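Local coordinates for protein computational Design of Enzyme (Synthetic construct, PDB 3TP4) that is of unestablished function but was computationally designed as an enzyme, apparently to carry an activated serine in a catalytic triad on a barrel with an immunoglobulin-like domain attached, at residues 215-219 against 230-235; 373-377 against 458-462; 404-408 against 418-422. All blocks are in the same frame, centred on the assembly; numbering follows the deposited sequence.

Contact 1: residues 215-219 against 230-235; sequences YAWGP and YLRTYP
Tyr230 presses its ring against both Trp217 and Pro219. Its CG is anti to the backbone N (chi1 178°), which brings the phenol face up to the end of the indole, the two side chains running past each other in opposite directions. The edge of the Trp217 six-membered ring points at the Tyr230 face in a T-shaped stack. The centroids are 5.1 Å apart and the planes meet at 66°. Pro219 crosses the same phenol at about a right angle, with Pro219 CD 3.3 Å from Tyr230 CE1. The backbone joins in as well: Tyr230 O lies near the indole plane, 3.4 Å from Trp217 CH2.

Thr233 comes to the indole edge further on. Its OG1 sits in the ring plane and accepts a weak hydrogen bond from Trp217 NE1, 3.4 Å long and bent to 143° at the hydrogen. Tyr234 then turns its ring edge to the indole face in a second T-shaped stack, centroids 5.2 Å apart. Its CA lies over that face too, as an off-centre CH-pi contact. Pro235 follows on the same face, with Pro235 CD 3.6 Å from the centroid of the Trp217 five-membered ring. Pro219 CD lies over the opposite face, so the indole is held on both sides.

Trp217, Tyr230 and Tyr234 thus form a largely buried aromatic cluster at the end of barrel strand 213-217. Tyr230 OH bonds Gly244 O on strand 242-249, and Tyr234 OH bonds Asp237. Tyr193 of helix 190-207 packs on Trp217, while Met266, Ile267 and Ile270 of helix 254-274 pack on Tyr230.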
loop_
_atom_site.group_PDB
_atom_site.type_symbol
_atom_site.label_atom_id
_atom_site.label_comp_id
_atom_site.label_asym_id
_atom_site.label_seq_id
_atom_site.Cartn_x
_atom_site.Cartn_y
_atom_site.Cartn_z
ATOM N N TYR A 215 4.707 2.452 4.433
ATOM C CA TYR A 215 3.330 2.017 4.232
ATOM C C TYR A 215 2.637 2.803 3.136
ATOM O O TYR A 215 2.522 4.018 3.213
ATOM C CB TYR A 215 2.550 2.076 5.552
ATOM C CG TYR A 215 3.021 1.019 6.524
ATOM C CD1 TYR A 215 4.026 1.295 7.453
ATOM C CD2 TYR A 215 2.495 -0.262 6.484
ATOM C CE1 TYR A 215 4.471 0.329 8.334
ATOM C CE2 TYR A 215 2.937 -1.241 7.357
ATOM C CZ TYR A 215 3.920 -0.937 8.277
ATOM O OH TYR A 215 4.353 -1.914 9.136
ATOM N N ALA A 216 2.192 2.094 2.104
ATOM C CA ALA A 216 1.533 2.734 0.974
ATOM C C ALA A 216 0.032 2.466 0.985
ATOM O O ALA A 216 -0.424 1.407 1.420
ATOM C CB ALA A 216 2.157 2.265 -0.351
ATOM N N TRP A 217 -0.723 3.449 0.507
ATOM C CA TRP A 217 -2.168 3.354 0.352
ATOM C C TRP A 217 -2.554 4.115 -0.906
ATOM O O TRP A 217 -2.184 5.273 -1.069
ATOM C CB TRP A 217 -2.875 3.988 1.550
ATOM C CG TRP A 217 -4.339 4.333 1.320
ATOM C CD1 TRP A 217 -5.422 3.494 1.468
ATOM C CD2 TRP A 217 -4.870 5.610 0.928
ATOM N NE1 TRP A 217 -6.598 4.190 1.199
ATOM C CE2 TRP A 217 -6.279 5.481 0.858
ATOM C CE3 TRP A 217 -4.291 6.852 0.624
ATOM C CZ2 TRP A 217 -7.107 6.547 0.503
ATOM C CZ3 TRP A 217 -5.111 7.899 0.268
ATOM C CH2 TRP A 217 -6.508 7.745 0.212
ATOM N N GLY A 218 -3.286 3.460 -1.797
ATOM C CA GLY A 218 -3.856 4.131 -2.959
ATOM C C GLY A 218 -5.268 3.614 -3.153
ATOM O O GLY A 218 -5.473 2.400 -3.199
ATOM N N PRO A 219 -6.255 4.521 -3.250
ATOM C CA PRO A 219 -7.648 4.067 -3.217
ATOM C C PRO A 219 -8.218 3.722 -4.594
ATOM O O PRO A 219 -9.378 3.327 -4.675
ATOM C CB PRO A 219 -8.382 5.267 -2.623
ATOM C CG PRO A 219 -7.609 6.438 -3.126
ATOM C CD PRO A 219 -6.153 5.987 -3.151
ATOM N N TYR A 230 -11.452 10.808 -3.148
ATOM C CA TYR A 230 -10.151 10.165 -2.979
ATOM C C TYR A 230 -9.897 9.775 -1.521
ATOM O O TYR A 230 -9.390 8.681 -1.233
ATOM C CB TYR A 230 -9.049 11.122 -3.453
ATOM C CG TYR A 230 -7.621 10.591 -3.288
ATOM C CD1 TYR A 230 -7.104 9.641 -4.159
ATOM C CD2 TYR A 230 -6.801 11.064 -2.270
ATOM C CE1 TYR A 230 -5.791 9.157 -4.022
ATOM C CE2 TYR A 230 -5.492 10.595 -2.122
ATOM C CZ TYR A 230 -4.997 9.645 -3.001
ATOM O OH TYR A 230 -3.701 9.192 -2.858
ATOM N N LEU A 231 -10.259 10.656 -0.597
ATOM C CA LEU A 231 -9.965 10.399 0.818
ATOM C C LEU A 231 -10.990 9.552 1.573
ATOM O O LEU A 231 -10.833 9.338 2.771
ATOM C CB LEU A 231 -9.750 11.709 1.572
ATOM C CG LEU A 231 -8.567 12.541 1.084
ATOM C CD1 LEU A 231 -8.611 13.912 1.749
ATOM C CD2 LEU A 231 -7.241 11.822 1.357
ATOM N N ARG A 232 -12.019 9.061 0.889
ATOM C CA ARG A 232 -13.066 8.293 1.575
ATOM C C ARG A 232 -12.507 7.183 2.471
ATOM O O ARG A 232 -12.967 6.998 3.600
ATOM C CB ARG A 232 -14.084 7.714 0.578
ATOM C CG ARG A 232 -15.331 8.585 0.417
ATOM C CD ARG A 232 -16.129 8.261 -0.856
ATOM N NE ARG A 232 -17.073 7.162 -0.663
ATOM C CZ ARG A 232 -17.998 6.798 -1.550
ATOM N NH1 ARG A 232 -18.116 7.445 -2.705
ATOM N NH2 ARG A 232 -18.813 5.781 -1.279
ATOM N N THR A 233 -11.507 6.456 1.972
ATOM C CA THR A 233 -10.985 5.298 2.680
ATOM C C THR A 233 -9.613 5.537 3.322
ATOM O O THR A 233 -8.940 4.588 3.732
ATOM C CB THR A 233 -10.899 4.071 1.737
ATOM O OG1 THR A 233 -9.912 4.301 0.719
ATOM C CG2 THR A 233 -12.262 3.815 1.066
ATOM N N TYR A 234 -9.205 6.801 3.412
ATOM C CA TYR A 234 -7.888 7.157 3.932
ATOM C C TYR A 234 -7.692 6.694 5.379
ATOM O O TYR A 234 -8.473 7.048 6.250
ATOM C CB TYR A 234 -7.718 8.669 3.865
ATOM C CG TYR A 234 -6.369 9.172 4.329
ATOM C CD1 TYR A 234 -5.191 8.678 3.771
ATOM C CD2 TYR A 234 -6.271 10.171 5.297
ATOM C CE1 TYR A 234 -3.955 9.149 4.180
ATOM C CE2 TYR A 234 -5.034 10.655 5.710
ATOM C CZ TYR A 234 -3.881 10.133 5.148
ATOM O OH TYR A 234 -2.652 10.601 5.549
ATOM N N PRO A 235 -6.641 5.904 5.644
ATOM C CA PRO A 235 -6.438 5.385 7.004
ATOM C C PRO A 235 -5.979 6.433 8.025
ATOM O O PRO A 235 -6.151 6.214 9.223
ATOM C CB PRO A 235 -5.349 4.308 6.815
ATOM C CG PRO A 235 -5.408 3.947 5.402
ATOM C CD PRO A 235 -5.759 5.239 4.679
#

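Contact 2: residues 373-377 against 458-462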
loop_
_atom_site.group_PDB
_atom_site.type_symbol
_atom_site.label_atom_id
_atom_site.label_comp_id
_atom_site.label_asym_id
_atom_site.label_seq_id
_atom_site.Cartn_x
_atom_site.Cartn_y
_atom_site.Cartn_z
ATOM N N PRO A 373 0.745 10.715 18.737
ATOM C CA PRO A 373 -0.257 10.005 19.544
ATOM C C PRO A 373 -1.553 9.840 18.736
ATOM O O PRO A 373 -1.960 10.758 18.028
ATOM C CB PRO A 373 -0.470 10.943 20.732
ATOM C CG PRO A 373 0.837 11.688 20.853
ATOM C CD PRO A 373 1.290 11.896 19.429
ATOM N N VAL A 374 -2.178 8.671 18.822
ATOM C CA VAL A 374 -3.402 8.413 18.071
ATOM C C VAL A 374 -4.383 7.574 18.897
ATOM O O VAL A 374 -3.973 6.717 19.676
ATOM C CB VAL A 374 -3.079 7.707 16.723
ATOM C CG1 VAL A 374 -2.454 6.335 16.965
ATOM C CG2 VAL A 374 -4.320 7.600 15.857
ATOM N N VAL A 375 -5.677 7.846 18.757
ATOM C CA VAL A 375 -6.682 6.979 19.350
ATOM C C VAL A 375 -7.695 6.586 18.278
ATOM O O VAL A 375 -8.150 7.420 17.489
ATOM C CB VAL A 375 -7.356 7.586 20.620
ATOM C CG1 VAL A 375 -8.064 8.920 20.313
ATOM C CG2 VAL A 375 -8.339 6.591 21.248
ATOM N N HIS A 376 -8.014 5.303 18.216
ATOM C CA HIS A 376 -9.097 4.864 17.346
ATOM C C HIS A 376 -9.822 3.661 17.944
ATOM O O HIS A 376 -9.258 2.891 18.727
ATOM C CB HIS A 376 -8.606 4.577 15.911
ATOM C CG HIS A 376 -7.555 3.520 15.827
ATOM N ND1 HIS A 376 -7.819 2.242 15.385
ATOM C CD2 HIS A 376 -6.226 3.560 16.097
ATOM C CE1 HIS A 376 -6.702 1.534 15.403
ATOM N NE2 HIS A 376 -5.721 2.312 15.827
ATOM N N ILE A 377 -11.089 3.529 17.581
ATOM C CA ILE A 377 -11.919 2.429 18.054
ATOM C C ILE A 377 -11.892 1.307 17.027
ATOM O O ILE A 377 -12.507 1.418 15.971
ATOM C CB ILE A 377 -13.382 2.898 18.274
ATOM C CG1 ILE A 377 -13.430 3.984 19.357
ATOM C CG2 ILE A 377 -14.265 1.703 18.647
ATOM C CD1 ILE A 377 -14.734 4.855 19.362
ATOM N N LEU A 458 -7.035 12.415 24.612
ATOM C CA LEU A 458 -7.312 12.168 23.209
ATOM C C LEU A 458 -8.691 11.553 23.086
ATOM O O LEU A 458 -9.073 10.717 23.906
ATOM C CB LEU A 458 -6.281 11.189 22.636
ATOM C CG LEU A 458 -4.806 11.442 22.973
ATOM C CD1 LEU A 458 -3.945 10.275 22.458
ATOM C CD2 LEU A 458 -4.338 12.788 22.390
ATOM N N ASP A 459 -9.449 11.953 22.070
ATOM C CA ASP A 459 -10.732 11.300 21.843
ATOM C C ASP A 459 -11.043 11.039 20.384
ATOM O O ASP A 459 -10.376 11.549 19.491
ATOM C CB ASP A 459 -11.899 12.013 22.536
ATOM C CG ASP A 459 -12.029 13.475 22.146
ATOM O OD1 ASP A 459 -11.640 13.849 21.022
ATOM O OD2 ASP A 459 -12.539 14.252 22.982
ATOM N N VAL A 460 -12.063 10.222 20.171
ATOM C CA VAL A 460 -12.472 9.813 18.845
ATOM C C VAL A 460 -13.897 9.305 18.987
ATOM O O VAL A 460 -14.260 8.763 20.037
ATOM C CB VAL A 460 -11.549 8.713 18.304
ATOM C CG1 VAL A 460 -11.589 7.464 19.213
ATOM C CG2 VAL A 460 -11.903 8.377 16.854
ATOM N N THR A 461 -14.703 9.509 17.946
ATOM C CA THR A 461 -16.095 9.065 17.926
ATOM C C THR A 461 -16.383 8.183 16.715
ATOM O O THR A 461 -16.085 8.556 15.578
ATOM C CB THR A 461 -17.067 10.262 17.912
ATOM O OG1 THR A 461 -16.878 11.035 19.096
ATOM C CG2 THR A 461 -18.510 9.780 17.863
ATOM N N ASN A 462 -16.929 6.996 16.967
ATOM C CA ASN A 462 -17.440 6.142 15.905
ATOM C C ASN A 462 -18.963 6.155 15.918
ATOM O O ASN A 462 -19.587 6.135 16.984
ATOM C CB ASN A 462 -16.956 4.691 16.056
ATOM C CG ASN A 462 -15.516 4.505 15.646
ATOM O OD1 ASN A 462 -14.795 5.476 15.387
ATOM N ND2 ASN A 462 -15.076 3.245 15.601
HETATM O O HOH W 1 -12.052 4.914 15.208
#
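Val375 and Val460 meet in the middle of this contact with the same rotamer. In Val375, CG1 stands between the backbone N and the carbonyl carbon (chi1 60°). That branch reaches the other strand, lying 3.6 Å from Asp459 O and 3.7 Å from Leu458 CB. The second branch, Val375 CG2, is 3.9 Å from Val460 CG1. Val460 CG1 also touches Ile377 CG1, so one methyl is shared by two residues of the facing strand. Toward the start of 373-377, Leu458 CD1 rests on Pro373 CB at 3.9 Å.

Asn462 and Ile377 slide past each other in opposite directions. The Asn462 CG is anti to its carbonyl carbon (chi1 -76°), which brings the amide alongside the Ile377 backbone. Asn462 ND2 gives a weak hydrogen bond to Ile377 O, 3.2 Å long, and another bond to Pro380 O. Its OD1 receives a bond from a water at 2.8 Å, and that water accepts from Ile377 N. Putting an alanine here removes the amide, which would probably leave Ile377 O and Pro380 O without this donor and the water without its OD1 anchor.

His376 points the other way. Its NE2 bonds Glu202 and its ND1 bonds Glu195, both on helix 190-207, so this strand also joins the domain to the barrel.

The two strands run in nearly the same direction, 26° apart, and meet through side chains. Their backbones pair elsewhere: 374-377 with strand 391-398, and 458-462 with strand 446-453. Two layers closing over an apolar interior in this way are characteristic of an immunoglobulin-like beta sandwich.

Contact 3: residues 404-408 against 418-422; sequences SVTVE and TLDLA
A beta hairpin of the immunoglobulin-like domain, made by strands 402-411 and 414-423, contains this contact. The strands are antiparallel. Val407 and Leu419 form a hydrogen-bonded pair, with Val407 N to Leu419 O at 2.8 Å and Leu419 N to Val407 O at 2.7 Å. Leu421 N continues the pairing with a 2.9 Å bond to Val405 O. Thr406 with Asp420 and Glu408 with Thr418 are the non-hydrogen-bonded pairs. There Thr406 CA comes 3.2 Å from Leu419 O, a CA-H...O contact.

The two sheet faces differ. Thr406, Glu408, Thr418 and Asp420 make one polar face, where a water accepts from Val405 N and lies within hydrogen-bonding distance of Asp420 OD1. The face of Val407 and Leu419 is apolar. It turns to the sandwich interior, where Trp429 touches Val405 and Leu421, and Val395 touches Leu421. Leu421 has CG anti to its carbonyl carbon (chi1 -40°), and its forked end straddles one methyl of Val407. Val407 CG2 lies 3.6 Å from Leu421 CD1 and the same distance from Leu421 CD2.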
loop_
_atom_site.group_PDB
_atom_site.type_symbol
_atom_site.label_atom_id
_atom_site.label_comp_id
_atom_site.label_asym_id
_atom_site.label_seq_id
_atom_site.Cartn_x
_atom_site.Cartn_y
_atom_site.Cartn_z
ATOM N N SER A 404 -5.825 5.727 31.430
ATOM C CA SER A 404 -7.187 5.224 31.459
ATOM C C SER A 404 -7.903 5.567 30.172
ATOM O O SER A 404 -7.488 6.462 29.437
ATOM C CB SER A 404 -7.954 5.809 32.653
ATOM O OG SER A 404 -8.175 7.197 32.475
ATOM N N VAL A 405 -8.969 4.829 29.897
ATOM C CA VAL A 405 -9.785 5.057 28.719
ATOM C C VAL A 405 -11.218 4.783 29.145
ATOM O O VAL A 405 -11.517 3.741 29.738
ATOM C CB VAL A 405 -9.425 4.104 27.551
ATOM C CG1 VAL A 405 -10.279 4.411 26.330
ATOM C CG2 VAL A 405 -7.930 4.196 27.186
ATOM N N THR A 406 -12.096 5.730 28.861
ATOM C CA THR A 406 -13.516 5.554 29.126
ATOM C C THR A 406 -14.246 5.689 27.809
ATOM O O THR A 406 -13.763 6.333 26.870
ATOM C CB THR A 406 -14.048 6.606 30.120
ATOM O OG1 THR A 406 -13.794 7.913 29.600
ATOM C CG2 THR A 406 -13.355 6.465 31.489
ATOM N N VAL A 407 -15.394 5.044 27.711
ATOM C CA VAL A 407 -16.175 5.109 26.493
ATOM C C VAL A 407 -17.561 5.581 26.884
ATOM O O VAL A 407 -18.120 5.142 27.895
ATOM C CB VAL A 407 -16.234 3.741 25.776
ATOM C CG1 VAL A 407 -17.365 3.704 24.748
ATOM C CG2 VAL A 407 -14.898 3.443 25.092
ATOM N N GLU A 408 -18.096 6.509 26.107
ATOM C CA GLU A 408 -19.428 7.009 26.357
ATOM C C GLU A 408 -20.284 6.656 25.154
ATOM O O GLU A 408 -19.946 6.984 24.018
ATOM C CB GLU A 408 -19.387 8.518 26.588
ATOM C CG GLU A 408 -20.676 9.100 27.092
ATOM C CD GLU A 408 -20.573 10.595 27.305
ATOM O OE1 GLU A 408 -20.680 11.327 26.298
ATOM O OE2 GLU A 408 -20.381 11.026 28.471
ATOM N N THR A 418 -21.925 4.300 29.924
ATOM C CA THR A 418 -20.560 4.737 30.183
ATOM C C THR A 418 -19.691 3.535 30.582
ATOM O O THR A 418 -20.028 2.798 31.512
ATOM C CB THR A 418 -20.540 5.822 31.272
ATOM O OG1 THR A 418 -21.371 6.909 30.854
ATOM C CG2 THR A 418 -19.119 6.333 31.506
ATOM N N LEU A 419 -18.586 3.327 29.870
ATOM C CA LEU A 419 -17.736 2.157 30.104
ATOM C C LEU A 419 -16.330 2.556 30.518
ATOM O O LEU A 419 -15.736 3.450 29.929
ATOM C CB LEU A 419 -17.649 1.303 28.839
ATOM C CG LEU A 419 -18.994 0.941 28.208
ATOM C CD1 LEU A 419 -18.801 0.257 26.867
ATOM C CD2 LEU A 419 -19.798 0.074 29.170
ATOM N N ASP A 420 -15.806 1.891 31.536
ATOM C CA ASP A 420 -14.419 2.063 31.933
ATOM C C ASP A 420 -13.609 0.894 31.342
ATOM O O ASP A 420 -13.807 -0.249 31.731
ATOM C CB ASP A 420 -14.331 2.090 33.459
ATOM C CG ASP A 420 -12.991 2.589 33.967
ATOM O OD1 ASP A 420 -12.265 3.259 33.197
ATOM O OD2 ASP A 420 -12.670 2.315 35.148
ATOM N N LEU A 421 -12.724 1.172 30.388
ATOM C CA LEU A 421 -12.037 0.099 29.679
ATOM C C LEU A 421 -10.791 -0.364 30.417
ATOM O O LEU A 421 -10.214 0.364 31.236
ATOM C CB LEU A 421 -11.675 0.482 28.233
ATOM C CG LEU A 421 -12.637 1.284 27.359
ATOM C CD1 LEU A 421 -12.277 1.117 25.874
ATOM C CD2 LEU A 421 -14.099 0.947 27.611
ATOM N N ALA A 422 -10.381 -1.584 30.112
ATOM C CA ALA A 422 -9.248 -2.202 30.789
ATOM C C ALA A 422 -8.226 -2.663 29.764
ATOM O O ALA A 422 -8.576 -3.266 28.737
ATOM C CB ALA A 422 -9.720 -3.372 31.650
HETATM O O HOH W 2 -9.644 2.911 32.129
HETATM O O HOH W 3 -20.421 9.784 30.641
#

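From the N terminus, contact 1 comes first. It closes a short loop in the barrel, tying the end of strand 213-217 to the loop that leads into strand 242-249. The chain finishes the barrel before contact 2 opens at 373-377. Contact 2 closes a long all-beta loop by bringing 458-462, near the C terminus, against the first strand of the immunoglobulin-like domain. Contact 3 is nested inside that loop and closes one hairpin of it. Contacts 2 and 3 reach the same mixed sheet, their centres about 12 Å apart. Contact 1 touches neither, but helix 190-207 reaches both contact 1 and contact 2, and so links barrel and beta domain.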